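Local coordinates for protein transcriptional regulator (LacI family) (Clostridium acetobutylicum ATCC 824, PDB 3G85) that probably binds regulatory DNA as a LacI-family transcription factor, here represented by its periplasmic-binding-protein-like sensor region, at residues N170-G175 / I199-I204; I133-L138 / F193-S198. One frame throughout, in Å; residues are numbered along the deposited sequence.

Interaction 1: residues N170-G175 / I199-I204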
loop_
_atom_site.group_PDB
_atom_site.type_symbol
_atom_site.label_atom_id
_atom_site.label_comp_id
_atom_site.label_asym_id
_atom_site.label_seq_id
_atom_site.Cartn_x
_atom_site.Cartn_y
_atom_site.Cartn_z
ATOM N N ASN A 170 1.391 -4.404 11.903
ATOM C CA ASN A 170 2.165 -4.139 10.709
ATOM C C ASN A 170 3.587 -3.715 11.066
ATOM O O ASN A 170 3.924 -2.514 11.009
ATOM C CB ASN A 170 1.519 -3.097 9.810
ATOM C CG ASN A 170 2.168 -3.035 8.436
ATOM O OD1 ASN A 170 3.132 -3.760 8.133
ATOM N ND2 ASN A 170 1.648 -2.161 7.596
ATOM N N SER A 171 4.413 -4.693 11.420
ATOM C CA SER A 171 5.830 -4.427 11.736
ATOM C C SER A 171 6.553 -5.749 11.607
ATOM O O SER A 171 5.890 -6.815 11.497
ATOM C CB SER A 171 5.990 -3.866 13.152
ATOM O OG SER A 171 5.611 -4.828 14.129
ATOM N N ILE A 172 7.885 -5.702 11.603
ATOM C CA ILE A 172 8.644 -6.934 11.587
ATOM C C ILE A 172 8.342 -7.747 12.858
ATOM O O ILE A 172 8.120 -8.978 12.801
ATOM C CB ILE A 172 10.146 -6.678 11.402
ATOM C CG1 ILE A 172 10.376 -5.988 10.034
ATOM C CG2 ILE A 172 10.942 -8.008 11.437
ATOM C CD1 ILE A 172 11.827 -5.725 9.744
ATOM N N HIS A 173 8.331 -7.074 14.005
ATOM C CA HIS A 173 7.955 -7.778 15.269
ATOM C C HIS A 173 6.552 -8.381 15.182
ATOM O O HIS A 173 6.310 -9.489 15.673
ATOM C CB HIS A 173 8.092 -6.842 16.489
ATOM C CG HIS A 173 7.800 -7.512 17.796
ATOM N ND1 HIS A 173 8.331 -8.743 18.147
ATOM C CD2 HIS A 173 7.018 -7.135 18.836
ATOM C CE1 HIS A 173 7.903 -9.087 19.350
ATOM N NE2 HIS A 173 7.106 -8.125 19.793
ATOM N N GLY A 174 5.618 -7.666 14.560
ATOM C CA GLY A 174 4.276 -8.213 14.320
ATOM C C GLY A 174 4.305 -9.494 13.488
ATOM O O GLY A 174 3.556 -10.428 13.768
ATOM N N GLY A 175 5.158 -9.535 12.460
ATOM C CA GLY A 175 5.336 -10.731 11.639
ATOM C C GLY A 175 5.926 -11.872 12.455
ATOM O O GLY A 175 5.559 -13.045 12.271
ATOM N N ILE A 199 5.605 -7.656 7.601
ATOM C CA ILE A 199 5.082 -8.875 8.178
ATOM C C ILE A 199 5.877 -10.053 7.634
ATOM O O ILE A 199 6.312 -10.938 8.391
ATOM C CB ILE A 199 3.561 -8.989 7.908
ATOM C CG1 ILE A 199 2.782 -8.046 8.854
ATOM C CG2 ILE A 199 3.092 -10.452 8.012
ATOM C CD1 ILE A 199 1.326 -7.988 8.547
ATOM N N ALA A 200 6.080 -10.082 6.322
ATOM C CA ALA A 200 6.820 -11.190 5.688
ATOM C C ALA A 200 8.257 -11.310 6.194
ATOM O O ALA A 200 8.769 -12.418 6.404
ATOM C CB ALA A 200 6.806 -11.018 4.162
ATOM N N LEU A 201 8.906 -10.177 6.424
ATOM C CA LEU A 201 10.285 -10.215 6.931
ATOM C C LEU A 201 10.362 -10.812 8.344
ATOM O O LEU A 201 11.273 -11.609 8.640
ATOM C CB LEU A 201 10.915 -8.828 6.931
ATOM C CG LEU A 201 11.163 -8.272 5.521
ATOM C CD1 LEU A 201 11.591 -6.797 5.662
ATOM C CD2 LEU A 201 12.159 -9.165 4.686
ATOM N N GLY A 202 9.380 -10.487 9.171
ATOM C CA GLY A 202 9.283 -11.070 10.513
ATOM C C GLY A 202 9.008 -12.574 10.454
ATOM O O GLY A 202 9.582 -13.360 11.230
ATOM N N VAL A 203 8.104 -12.961 9.561
ATOM C CA VAL A 203 7.773 -14.389 9.355
ATOM C C VAL A 203 9.018 -15.208 8.985
ATOM O O VAL A 203 9.311 -16.242 9.584
ATOM C CB VAL A 203 6.694 -14.574 8.304
ATOM C CG1 VAL A 203 6.602 -16.092 7.902
ATOM C CG2 VAL A 203 5.341 -13.987 8.775
ATOM N N ILE A 204 9.785 -14.721 8.026
ATOM C CA ILE A 204 10.981 -15.418 7.587
ATOM C C ILE A 204 12.014 -15.495 8.720
ATOM O O ILE A 204 12.741 -16.510 8.802
ATOM C CB ILE A 204 11.536 -14.751 6.312
ATOM C CG1 ILE A 204 10.657 -15.126 5.137
ATOM C CG2 ILE A 204 12.964 -15.148 6.024
ATOM C CD1 ILE A 204 10.672 -14.036 4.097
#
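The first turn of helix 172-182 packs against helix 197-209 of the periplasmic binding protein-like fold, Gly175 against Gly202. Neither glycine carries a side chain, and the backbones come close enough for two CA-H...O contacts that run in opposite directions: Gly202 CA lies 3.3 Å from Ile172 O, and Gly175 CA lies 3.4 Å from Ile199 O. The side chain of Ile172 extends the contact on its more exposed border. Ile172 CG2 stands anti to the backbone N and rests 3.6 Å from Gly202 CA, while Ile172 CD1 meets Leu201 CD1 at 4.2 Å. Toward the interior, Val203 CG2 packs 3.6 Å from Gly175 O, and the side chains of Ile199 and Val203 face the neighbouring sheet. Ser171 is the N-cap of helix 172-182: Ser171 OG accepts from Gly174 N at 2.9 Å, 156° at the hydrogen, and the Ser171 carbonyl receives Gly175 N. With no classical hydrogen bond between the two segments, their cohesion comes from close backbone apposition, weak CA-H...O contacts and aliphatic packing.

Interaction 2: residues I133-L138 / F193-S198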
loop_
_atom_site.group_PDB
_atom_site.type_symbol
_atom_site.label_atom_id
_atom_site.label_comp_id
_atom_site.label_asym_id
_atom_site.label_seq_id
_atom_site.Cartn_x
_atom_site.Cartn_y
_atom_site.Cartn_z
ATOM N N ILE A 133 -1.594 -13.844 6.635
ATOM C CA ILE A 133 -1.340 -13.038 7.804
ATOM C C ILE A 133 -1.602 -11.604 7.393
ATOM O O ILE A 133 -0.933 -11.078 6.480
ATOM C CB ILE A 133 0.098 -13.209 8.296
ATOM C CG1 ILE A 133 0.340 -14.676 8.743
ATOM C CG2 ILE A 133 0.396 -12.242 9.432
ATOM C CD1 ILE A 133 1.799 -14.931 9.091
ATOM N N LEU A 134 -2.578 -10.998 8.063
ATOM C CA LEU A 134 -3.124 -9.712 7.675
ATOM C C LEU A 134 -3.084 -8.715 8.789
ATOM O O LEU A 134 -3.687 -8.920 9.862
ATOM C CB LEU A 134 -4.578 -9.876 7.228
ATOM C CG LEU A 134 -4.834 -10.875 6.086
ATOM C CD1 LEU A 134 -6.352 -11.064 5.887
ATOM C CD2 LEU A 134 -4.163 -10.487 4.757
ATOM N N THR A 135 -2.423 -7.602 8.521
ATOM C CA THR A 135 -2.591 -6.431 9.338
ATOM C C THR A 135 -3.928 -5.723 8.996
ATOM O O THR A 135 -4.407 -5.782 7.851
ATOM C CB THR A 135 -1.397 -5.512 9.186
ATOM O OG1 THR A 135 -1.478 -4.476 10.175
ATOM C CG2 THR A 135 -1.318 -4.911 7.740
ATOM N N GLU A 136 -4.551 -5.094 9.993
ATOM C CA GLU A 136 -5.900 -4.520 9.801
ATOM C C GLU A 136 -5.944 -3.495 8.654
ATOM O O GLU A 136 -5.001 -2.717 8.468
ATOM C CB GLU A 136 -6.401 -3.876 11.103
ATOM C CG GLU A 136 -5.638 -2.592 11.467
ATOM C CD GLU A 136 -6.203 -1.893 12.707
ATOM O OE1 GLU A 136 -7.452 -1.924 12.916
ATOM O OE2 GLU A 136 -5.382 -1.315 13.453
ATOM N N SER A 137 -7.019 -3.521 7.880
ATOM C CA SER A 137 -7.147 -2.623 6.737
ATOM C C SER A 137 -7.319 -1.188 7.201
ATOM O O SER A 137 -8.205 -0.881 7.995
ATOM C CB SER A 137 -8.306 -3.032 5.838
ATOM O OG SER A 137 -8.158 -4.371 5.410
ATOM N N LEU A 138 -6.434 -0.316 6.742
ATOM C CA LEU A 138 -6.559 1.106 7.065
ATOM C C LEU A 138 -7.487 1.830 6.110
ATOM O O LEU A 138 -7.770 3.003 6.312
ATOM C CB LEU A 138 -5.193 1.784 7.068
ATOM C CG LEU A 138 -4.239 1.215 8.122
ATOM C CD1 LEU A 138 -2.957 2.024 8.055
ATOM C CD2 LEU A 138 -4.875 1.245 9.514
ATOM N N PHE A 193 0.202 -15.892 2.211
ATOM C CA PHE A 193 0.075 -14.510 1.781
ATOM C C PHE A 193 0.260 -13.560 2.972
ATOM O O PHE A 193 -0.413 -13.699 3.995
ATOM C CB PHE A 193 -1.305 -14.316 1.162
ATOM C CG PHE A 193 -1.627 -12.897 0.774
ATOM C CD1 PHE A 193 -0.954 -12.282 -0.300
ATOM C CD2 PHE A 193 -2.635 -12.211 1.431
ATOM C CE1 PHE A 193 -1.292 -10.997 -0.705
ATOM C CE2 PHE A 193 -2.985 -10.882 1.030
ATOM C CZ PHE A 193 -2.293 -10.292 -0.032
ATOM N N CYS A 194 1.160 -12.590 2.839
ATOM C CA CYS A 194 1.287 -11.545 3.878
ATOM C C CYS A 194 0.895 -10.221 3.259
ATOM O O CYS A 194 1.399 -9.877 2.199
ATOM C CB CYS A 194 2.718 -11.446 4.403
ATOM S SG CYS A 194 3.349 -12.963 5.181
ATOM N N ASN A 195 0.012 -9.480 3.897
ATOM C CA ASN A 195 -0.447 -8.244 3.249
ATOM C C ASN A 195 0.475 -7.055 3.549
ATOM O O ASN A 195 0.123 -5.903 3.262
ATOM C CB ASN A 195 -1.952 -7.949 3.517
ATOM C CG ASN A 195 -2.236 -7.428 4.927
ATOM O OD1 ASN A 195 -1.409 -7.531 5.822
ATOM N ND2 ASN A 195 -3.434 -6.855 5.124
ATOM N N SER A 196 1.645 -7.334 4.127
ATOM C CA SER A 196 2.722 -6.323 4.140
ATOM C C SER A 196 4.071 -7.033 4.090
ATOM O O SER A 196 4.221 -8.178 4.577
ATOM C CB SER A 196 2.619 -5.366 5.349
ATOM O OG SER A 196 3.405 -5.792 6.441
ATOM N N ASP A 197 5.052 -6.369 3.485
ATOM C CA ASP A 197 6.408 -6.920 3.449
ATOM C C ASP A 197 7.058 -6.932 4.827
ATOM O O ASP A 197 7.845 -7.839 5.095
ATOM C CB ASP A 197 7.310 -6.161 2.479
ATOM C CG ASP A 197 7.421 -4.692 2.850
ATOM O OD1 ASP A 197 6.381 -4.006 2.787
ATOM O OD2 ASP A 197 8.522 -4.254 3.286
ATOM N N SER A 198 6.714 -6.002 5.721
ATOM C CA SER A 198 7.299 -6.016 7.075
ATOM C C SER A 198 6.868 -7.290 7.793
ATOM O O SER A 198 7.645 -7.923 8.497
ATOM C CB SER A 198 6.838 -4.806 7.907
ATOM O OG SER A 198 7.447 -3.635 7.403
#
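Asn195 faces the backbone at Thr135 and pairs both ends of its side-chain amide with that residue. Asn195 OD1 accepts from Thr135 N at 2.9 Å, with the donor tilted 23° from the carbonyl plane. Asn195 ND2 gives an almost straight bond to Thr135 O, 3.1 Å long and 173° at the hydrogen; the N-H meets a lone pair of Thr135 O in the carbonyl plane, and that oxygen lies nearly in the Asn195 amide plane. Two bonds to one residue fix the rotation of the amide. Asn195 CG sits between backbone N and carbonyl carbon, chi1 75°, which turns the amide toward Thr135. Just before this pair, parallel strands 131-134 and 191-194 are joined by backbone bonds, Ile133 N to Phe193 O at 2.9 Å and Asn195 N to Ile133 O at 3.2 Å. They are neighbours in the mixed sheet of the periplasmic binding protein-like fold, and the asparagine amide extends the pairing beyond the Ile133-Cys194 bridge. The backbone of Leu134 bonds to Ile166 and Ala168, while its side chain crosses that of Asn195 at about a right angle, Leu134 CD2 3.6 Å from Asn195 CB. Leu134 CD2 also lies 3.9 Å from Phe193 CE2, obliquely to a ring that stacks with Phe149. Thr135 CG2 approaches Asn195 OD1 to 3.2 Å. Ser196, the N-cap of helix 197-209, accepts from Ile199 N through OG.

How the interactions relate
Interactions 1 and 2 have centres about 9 Å apart and share helix 197-209, which begins in 193-198 and continues through 199-204. Interaction 2 is buried and joins neighbouring strands and the turns after them with directed hydrogen bonds; interaction 1 is only partly buried, packing two helices on one side of that sheet, and relies on shape and van der Waals contact. They meet in two ways. Apolar groups join where Ile133 CG2 touches Ile199 CG2 at 3.5 Å, and a probable hydrogen bond connects Asn170 OD1 with Ser196 OG at 2.7 Å. The segments alternate along the chain, and the turns following strands 131-134, 165-167 and 191-194 lie together here.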